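Local structure of Rubredoxin\:oxygen oxidoreductase (Desulfovibrio gigas, 1E5D) at residues T34-Y38 and D49-Y55; V76-E81 and H146-V152. The protein catalyses the four-electron reduction of dioxygen to two water molecules, using a diiron centre and flavin mononucleotide. All blocks are in the same frame, centred on the assembly; numbering follows the deposited sequence.

Contact 1. Residues T34-Y38 and D49-Y55; sequences TYNAY and DTVKAEY
Tyr35 on strand 33-40 meets Val51, Lys52 and Tyr55 of the loop that leaves strand 46-48. The apolar packing starts at the root of the tyrosine. Its CB touches Val51 CG1 at 3.7 Å, and the same methyl is 3.6 Å from Tyr35 O. With CG anti to the carbonyl carbon (chi1 -61°), the ring reaches Lys52 and Tyr55. Lys52 comes over one ring face, with its CB 4.3 Å above the plane near the centre. Its extended chain then runs past the phenol end, and Lys52 CE reaches Tyr35 OH at 3.8 Å. The lysine also packs on Trp263 of the second subunit. Further along the strand, Asp49 CB packs on Ala37 CA at 4.0 Å.

The two tyrosine rings meet rim to rim. Tyr35 CD2 and Tyr55 CD2 are 3.8 Å apart, and the planes are turned by 32°. Neither ring covers the other.

Asp49 has two conformers, so its side-chain contacts are less sure. In the one described here, Asp49 OD2 lies 3.2 Å from Asn36 O without a bond, as both are acceptors. The same OD2 sits at the edge of the Tyr38 ring, in its plane, 3.8 Å from Tyr38 CD1. Asp49 OD1 accepts a hydrogen bond from Gln78 NE2.

Tyr35 OH bonds to His24 NE2, and its ring meets that of the probable iron ligand His226 at a steep angle. Tyr35 thus lies in the second shell of the diiron site, on a strand of the metallo-beta-lactamase fold next to the loop leading into helix 56-64.

Contact 2. Residues V76-E81 and H146-V152; sequences VIQHLE and HWPDSMV. With FEO (mu-oxo-diiron), chain D; FMN (flavin mononucleotide), chain F.
His79, Glu81 and His146 converge on one iron of the diiron site in the metallo-beta-lactamase fold. The first two belong to the metal-binding loop after strand 74-77, and His146 to the loop before strand 151-155.

His79 can be followed outward. Its CB lies 3.9 Å from Asp149 OD1, and its CG 4.0 Å from the same oxygen. CG is anti to the backbone N (chi1 177°), which sends the ring toward the metal. ND1 donates to Asp149 OD1 at 3.2 Å. The bond is nearly straight at 163°, lies in the imidazole plane and uses the syn lone pair. Leu80 N donates to that same oxygen from above the carboxylate plane. Two bonds grip OD1, and the one from ND1 would restrain the rotation of the ring. CD2 is turned to the iron and the bridging oxygen. CE1 points at the face of Trp147, 3.8 Å from its CD2, with the planes at 83°. At the tip, NE2 binds the iron FE2 of the cluster at 2.1 Å.

Glu81 OE1 and His146 NE2 bind the same iron, and Asp165 completes its protein ligands. On its way there, Glu81 CB rests over the six-membered ring of Trp147, 3.9 Å from the centroid. Glu81 OE2 is bonded to Trp263 NE1 of the second subunit, which also holds the flavin.

Toward the strands, a weak bond joins Met151 N to Gln78 O, and Met151 CE touches Val76 CG1. A water bridges Ile77 O and Asp149 O. The indole edge meets the flavin, with Trp147 NE1 3.2 Å from FMN C9.

Both contacts are buried, and both involve the seven-stranded sheet that contains strands 33-40, 46-48 and 74-77. They join directly: Asp49 N lies 3.1 Å from Val76 O, a probable hydrogen bond, and the Asp49 side chain meets Gln78. Contact 1 stays within that sheet and its following loop. Contact 2 reaches across to strand 151-155 of the six-stranded sheet. The chemistry follows the place. Contact 1 is mostly tyrosine and aliphatic packing behind the metal ligands, and the side chain of Tyr35 is about 6 Å from the diiron group. Contact 2 supplies ligands itself, through metal bonds and a histidine-carboxylate pair. Both meet Trp263 of the second subunit.

Contact 1. Residues T34-Y38 and D49-Y55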
loop_
_atom_site.group_PDB
_atom_site.type_symbol
_atom_site.label_atom_id
_atom_site.label_comp_id
_atom_site.label_asym_id
_atom_site.label_seq_id
_atom_site.Cartn_x
_atom_site.Cartn_y
_atom_site.Cartn_z
ATOM N N THR A 34 -0.943 9.411 23.698
ATOM C CA THR A 34 -0.454 9.273 25.058
ATOM C C THR A 34 -0.668 7.830 25.508
ATOM O O THR A 34 -1.394 7.040 24.911
ATOM C CB THR A 34 -1.132 10.208 26.078
ATOM O OG1 THR A 34 -2.446 9.719 26.405
ATOM C CG2 THR A 34 -1.305 11.603 25.506
ATOM N N TYR A 35 -0.007 7.516 26.613
ATOM C CA TYR A 35 -0.242 6.220 27.247
ATOM C C TYR A 35 -0.657 6.518 28.682
ATOM O O TYR A 35 0.165 6.998 29.464
ATOM C CB TYR A 35 1.012 5.359 27.103
ATOM C CG TYR A 35 1.311 5.128 25.632
ATOM C CD1 TYR A 35 0.525 4.228 24.920
ATOM C CD2 TYR A 35 2.330 5.798 24.974
ATOM C CE1 TYR A 35 0.752 3.991 23.582
ATOM C CE2 TYR A 35 2.568 5.563 23.632
ATOM C CZ TYR A 35 1.780 4.664 22.949
ATOM O OH TYR A 35 1.997 4.411 21.613
ATOM N N ASN A 36 -1.925 6.262 28.956
ATOM C CA ASN A 36 -2.584 6.621 30.195
ATOM C C ASN A 36 -2.754 5.419 31.111
ATOM O O ASN A 36 -3.292 4.388 30.735
ATOM C CB ASN A 36 -3.957 7.244 29.919
ATOM C CG ASN A 36 -3.861 8.502 29.076
ATOM O OD1 ASN A 36 -2.813 9.135 29.008
ATOM N ND2 ASN A 36 -4.964 8.869 28.430
ATOM N N ALA A 37 -2.281 5.590 32.334
ATOM C CA ALA A 37 -2.500 4.649 33.420
ATOM C C ALA A 37 -3.071 5.459 34.582
ATOM O O ALA A 37 -2.861 6.676 34.654
ATOM C CB ALA A 37 -1.239 3.911 33.802
ATOM N N TYR A 38 -3.809 4.786 35.459
ATOM C CA TYR A 38 -4.431 5.518 36.563
ATOM C C TYR A 38 -4.105 4.858 37.895
ATOM O O TYR A 38 -4.380 3.682 38.127
ATOM C CB TYR A 38 -5.944 5.637 36.330
ATOM C CG TYR A 38 -6.205 6.370 35.025
ATOM C CD1 TYR A 38 -6.276 5.648 33.840
ATOM C CD2 TYR A 38 -6.361 7.745 34.969
ATOM C CE1 TYR A 38 -6.505 6.287 32.639
ATOM C CE2 TYR A 38 -6.592 8.393 33.763
ATOM C CZ TYR A 38 -6.662 7.655 32.605
ATOM O OH TYR A 38 -6.892 8.256 31.390
ATOM N N ASP A 49 -4.215 -0.163 34.134
ATOM C CA ASP A 49 -3.472 -0.102 32.882
ATOM C C ASP A 49 -1.966 -0.094 33.176
ATOM O O ASP A 49 -1.559 -0.182 34.332
ATOM C CB ASP A 49 -3.829 1.131 32.062
ATOM C CG ASP A 49 -5.312 1.416 31.953
ATOM O OD1 ASP A 49 -6.087 0.439 32.077
ATOM O OD2 ASP A 49 -5.710 2.587 31.733
ATOM N N THR A 50 -1.177 0.042 32.134
ATOM C CA THR A 50 0.314 0.082 32.167
ATOM C C THR A 50 0.745 0.988 31.039
ATOM O O THR A 50 -0.123 1.775 30.594
ATOM C CB THR A 50 0.773 -1.374 32.189
ATOM O OG1 THR A 50 1.411 -1.566 33.473
ATOM C CG2 THR A 50 1.790 -1.824 31.168
ATOM N N VAL A 51 1.936 1.063 30.481
ATOM C CA VAL A 51 2.186 1.800 29.244
ATOM C C VAL A 51 3.009 0.969 28.269
ATOM O O VAL A 51 3.388 -0.170 28.546
ATOM C CB VAL A 51 2.910 3.125 29.532
ATOM C CG1 VAL A 51 2.014 4.030 30.362
ATOM C CG2 VAL A 51 4.222 2.865 30.250
ATOM N N LYS A 52 3.295 1.535 27.103
ATOM C CA LYS A 52 4.232 0.917 26.159
ATOM C C LYS A 52 5.518 0.612 26.920
ATOM O O LYS A 52 5.885 1.438 27.762
ATOM C CB LYS A 52 4.501 1.852 24.998
ATOM C CG LYS A 52 4.116 1.411 23.603
ATOM C CD LYS A 52 4.993 2.163 22.610
ATOM C CE LYS A 52 4.730 1.773 21.169
ATOM N NZ LYS A 52 5.593 2.542 20.221
ATOM N N ALA A 53 6.170 -0.510 26.676
ATOM C CA ALA A 53 7.338 -0.906 27.456
ATOM C C ALA A 53 8.381 0.200 27.579
ATOM O O ALA A 53 8.986 0.364 28.636
ATOM C CB ALA A 53 7.995 -2.143 26.855
ATOM N N GLU A 54 8.575 0.955 26.506
ATOM C CA GLU A 54 9.639 1.946 26.427
ATOM C C GLU A 54 9.372 3.132 27.353
ATOM O O GLU A 54 10.248 3.986 27.504
ATOM C CB GLU A 54 9.864 2.465 25.004
ATOM C CG GLU A 54 8.772 2.135 24.006
ATOM C CD GLU A 54 8.807 0.694 23.533
ATOM O OE1 GLU A 54 9.621 0.361 22.648
ATOM O OE2 GLU A 54 8.016 -0.121 24.054
ATOM N N TYR A 55 8.188 3.169 27.949
ATOM C CA TYR A 55 7.860 4.281 28.831
ATOM C C TYR A 55 7.693 3.842 30.280
ATOM O O TYR A 55 7.190 4.632 31.079
ATOM C CB TYR A 55 6.586 4.982 28.353
ATOM C CG TYR A 55 6.787 5.781 27.086
ATOM C CD1 TYR A 55 7.729 6.800 27.018
ATOM C CD2 TYR A 55 6.025 5.510 25.956
ATOM C CE1 TYR A 55 7.901 7.522 25.851
ATOM C CE2 TYR A 55 6.193 6.231 24.785
ATOM C CZ TYR A 55 7.134 7.234 24.741
ATOM O OH TYR A 55 7.304 7.954 23.585
#

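Contact 2. Residues V76-E81 and H146-V152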
loop_
_atom_site.group_PDB
_atom_site.type_symbol
_atom_site.label_atom_id
_atom_site.label_comp_id
_atom_site.label_asym_id
_atom_site.label_seq_id
_atom_site.Cartn_x
_atom_site.Cartn_y
_atom_site.Cartn_z
ATOM N N VAL A 76 -4.526 -3.769 37.760
ATOM C CA VAL A 76 -5.673 -4.220 36.965
ATOM C C VAL A 76 -5.337 -4.123 35.484
ATOM O O VAL A 76 -5.178 -3.020 34.955
ATOM C CB VAL A 76 -6.941 -3.411 37.269
ATOM C CG1 VAL A 76 -8.016 -3.729 36.242
ATOM C CG2 VAL A 76 -7.453 -3.693 38.675
ATOM N N ILE A 77 -5.213 -5.260 34.803
ATOM C CA ILE A 77 -4.891 -5.210 33.377
ATOM C C ILE A 77 -6.132 -5.486 32.533
ATOM O O ILE A 77 -6.625 -6.604 32.481
ATOM C CB ILE A 77 -3.785 -6.197 33.001
ATOM C CG1 ILE A 77 -2.610 -6.178 33.978
ATOM C CG2 ILE A 77 -3.300 -5.925 31.584
ATOM C CD1 ILE A 77 -1.988 -4.795 34.067
ATOM N N GLN A 78 -6.570 -4.400 31.905
ATOM C CA GLN A 78 -7.826 -4.328 31.185
ATOM C C GLN A 78 -7.702 -4.665 29.709
ATOM O O GLN A 78 -8.736 -4.828 29.058
ATOM C CB GLN A 78 -8.426 -2.921 31.292
ATOM C CG GLN A 78 -8.217 -2.283 32.662
ATOM C CD GLN A 78 -9.275 -1.218 32.901
ATOM O OE1 GLN A 78 -10.391 -1.553 33.299
ATOM N NE2 GLN A 78 -8.924 0.035 32.642
ATOM N N HIS A 79 -6.483 -4.756 29.206
ATOM C CA HIS A 79 -6.307 -4.994 27.753
ATOM C C HIS A 79 -4.892 -5.523 27.602
ATOM O O HIS A 79 -3.999 -4.995 28.285
ATOM C CB HIS A 79 -6.637 -3.707 27.030
ATOM C CG HIS A 79 -6.498 -3.561 25.560
ATOM N ND1 HIS A 79 -6.714 -4.573 24.657
ATOM C CD2 HIS A 79 -6.155 -2.478 24.802
ATOM C CE1 HIS A 79 -6.512 -4.138 23.429
ATOM N NE2 HIS A 79 -6.166 -2.856 23.488
ATOM N N LEU A 80 -4.652 -6.555 26.798
ATOM C CA LEU A 80 -3.312 -7.152 26.822
ATOM C C LEU A 80 -2.441 -6.696 25.662
ATOM O O LEU A 80 -1.271 -7.056 25.557
ATOM C CB LEU A 80 -3.411 -8.682 26.850
ATOM C CG LEU A 80 -3.429 -9.289 28.258
ATOM C CD1 LEU A 80 -2.178 -8.867 29.012
ATOM C CD2 LEU A 80 -4.686 -8.884 29.016
ATOM N N GLU A 81 -2.999 -5.880 24.779
ATOM C CA GLU A 81 -2.210 -5.243 23.730
ATOM C C GLU A 81 -1.019 -4.537 24.367
ATOM O O GLU A 81 -1.149 -3.945 25.443
ATOM C CB GLU A 81 -3.104 -4.293 22.947
ATOM C CG GLU A 81 -2.417 -3.534 21.829
ATOM C CD GLU A 81 -3.430 -2.961 20.863
ATOM O OE1 GLU A 81 -4.640 -3.119 21.109
ATOM O OE2 GLU A 81 -2.990 -2.363 19.863
ATOM N N HIS A 146 -11.456 -3.307 21.814
ATOM C CA HIS A 146 -11.490 -3.870 20.477
ATOM C C HIS A 146 -10.860 -5.252 20.408
ATOM O O HIS A 146 -10.692 -5.810 19.327
ATOM C CB HIS A 146 -10.736 -2.937 19.521
ATOM C CG HIS A 146 -9.301 -2.821 19.944
ATOM N ND1 HIS A 146 -8.283 -3.562 19.399
ATOM C CD2 HIS A 146 -8.734 -2.037 20.884
ATOM C CE1 HIS A 146 -7.141 -3.234 19.982
ATOM N NE2 HIS A 146 -7.388 -2.307 20.891
ATOM N N TRP A 147 -10.503 -5.828 21.546
ATOM C CA TRP A 147 -10.022 -7.207 21.614
ATOM C C TRP A 147 -10.942 -8.035 22.513
ATOM O O TRP A 147 -11.726 -7.499 23.296
ATOM C CB TRP A 147 -8.599 -7.271 22.150
ATOM C CG TRP A 147 -7.500 -7.040 21.172
ATOM C CD1 TRP A 147 -7.594 -6.559 19.897
ATOM C CD2 TRP A 147 -6.104 -7.288 21.407
ATOM N NE1 TRP A 147 -6.346 -6.492 19.317
ATOM C CE2 TRP A 147 -5.415 -6.934 20.226
ATOM C CE3 TRP A 147 -5.378 -7.771 22.494
ATOM C CZ2 TRP A 147 -4.029 -7.054 20.118
ATOM C CZ3 TRP A 147 -4.006 -7.893 22.389
ATOM C CH2 TRP A 147 -3.350 -7.533 21.204
ATOM N N PRO A 148 -10.878 -9.358 22.437
ATOM C CA PRO A 148 -11.703 -10.179 23.323
ATOM C C PRO A 148 -11.462 -9.902 24.805
ATOM O O PRO A 148 -12.406 -10.059 25.578
ATOM C CB PRO A 148 -11.251 -11.609 23.020
ATOM C CG PRO A 148 -10.594 -11.544 21.688
ATOM C CD PRO A 148 -10.055 -10.156 21.519
ATOM N N ASP A 149 -10.261 -9.524 25.216
ATOM C CA ASP A 149 -9.910 -9.375 26.622
ATOM C C ASP A 149 -10.398 -8.069 27.234
ATOM O O ASP A 149 -10.384 -7.894 28.452
ATOM C CB ASP A 149 -8.389 -9.447 26.808
ATOM C CG ASP A 149 -7.631 -8.586 25.816
ATOM O OD1 ASP A 149 -7.508 -7.368 26.062
ATOM O OD2 ASP A 149 -7.157 -9.114 24.788
ATOM N N SER A 150 -10.812 -7.143 26.386
ATOM C CA SER A 150 -11.251 -5.826 26.820
ATOM C C SER A 150 -12.290 -5.856 27.933
ATOM O O SER A 150 -13.311 -6.547 27.885
ATOM C CB SER A 150 -11.821 -5.073 25.606
ATOM O OG SER A 150 -12.324 -3.804 25.980
ATOM N N MET A 151 -12.037 -5.059 28.963
ATOM C CA MET A 151 -12.978 -4.825 30.040
ATOM C C MET A 151 -12.779 -3.422 30.595
ATOM O O MET A 151 -11.713 -2.840 30.411
ATOM C CB MET A 151 -12.811 -5.848 31.162
ATOM C CG MET A 151 -11.737 -5.420 32.150
ATOM S SD MET A 151 -11.586 -6.561 33.537
ATOM C CE MET A 151 -10.018 -6.030 34.214
ATOM N N VAL A 152 -13.790 -2.871 31.260
ATOM C CA VAL A 152 -13.617 -1.510 31.779
ATOM C C VAL A 152 -13.865 -1.491 33.279
ATOM O O VAL A 152 -14.402 -2.454 33.833
ATOM C CB VAL A 152 -14.539 -0.527 31.043
ATOM C CG1 VAL A 152 -14.364 -0.681 29.533
ATOM C CG2 VAL A 152 -15.994 -0.746 31.427
HETATM FE FE1 FEO D . -4.273 1.220 23.118
HETATM FE FE2 FEO D . -5.709 -1.548 21.863
HETATM O O FEO D . -4.019 -0.500 22.926
HETATM N N1 FMN F . -6.327 -10.957 15.877
HETATM C C2 FMN F . -6.994 -11.821 15.118
HETATM O O2 FMN F . -6.906 -13.007 15.278
HETATM N N3 FMN F . -8.057 -11.385 14.289
HETATM C C4 FMN F . -8.258 -10.047 14.033
HETATM O O4 FMN F . -9.051 -9.771 13.159
HETATM C C4A FMN F . -7.273 -9.126 14.583
HETATM N N5 FMN F . -7.440 -7.788 14.448
HETATM C C5A FMN F . -6.534 -6.966 15.049
HETATM C C6 FMN F . -6.503 -5.606 14.651
HETATM C C7 FMN F . -5.737 -4.702 15.352
HETATM C C7M FMN F . -5.843 -3.223 15.085
HETATM C C8 FMN F . -4.712 -5.171 16.241
HETATM C C8M FMN F . -3.896 -4.200 17.057
HETATM C C9 FMN F . -4.668 -6.530 16.573
HETATM C C9A FMN F . -5.477 -7.430 15.874
HETATM N N10 FMN F . -5.402 -8.840 16.087
HETATM C C10 FMN F . -6.224 -9.673 15.442
HETATM C "C1'" FMN F . -4.387 -9.350 17.042
HETATM C "C2'" FMN F . -2.998 -9.498 16.382
HETATM O "O2'" FMN F . -3.111 -10.436 15.313
HETATM C "C3'" FMN F . -2.051 -10.061 17.427
HETATM O "O3'" FMN F . -1.794 -9.026 18.377
HETATM C "C4'" FMN F . -0.711 -10.443 16.774
HETATM O "O4'" FMN F . 0.160 -11.054 17.737
HETATM C "C5'" FMN F . -0.078 -9.153 16.270
HETATM O "O5'" FMN F . 1.235 -9.537 15.510
HETATM P P FMN F . 2.356 -8.547 15.281
HETATM O O1P FMN F . 3.257 -9.227 14.244
HETATM O O2P FMN F . 1.892 -7.265 15.010
HETATM O O3P FMN F . 3.149 -8.431 16.502
HETATM O O HOH W 1 -8.132 -7.946 30.774
HETATM O O HOH W 2 -3.706 0.920 25.463
#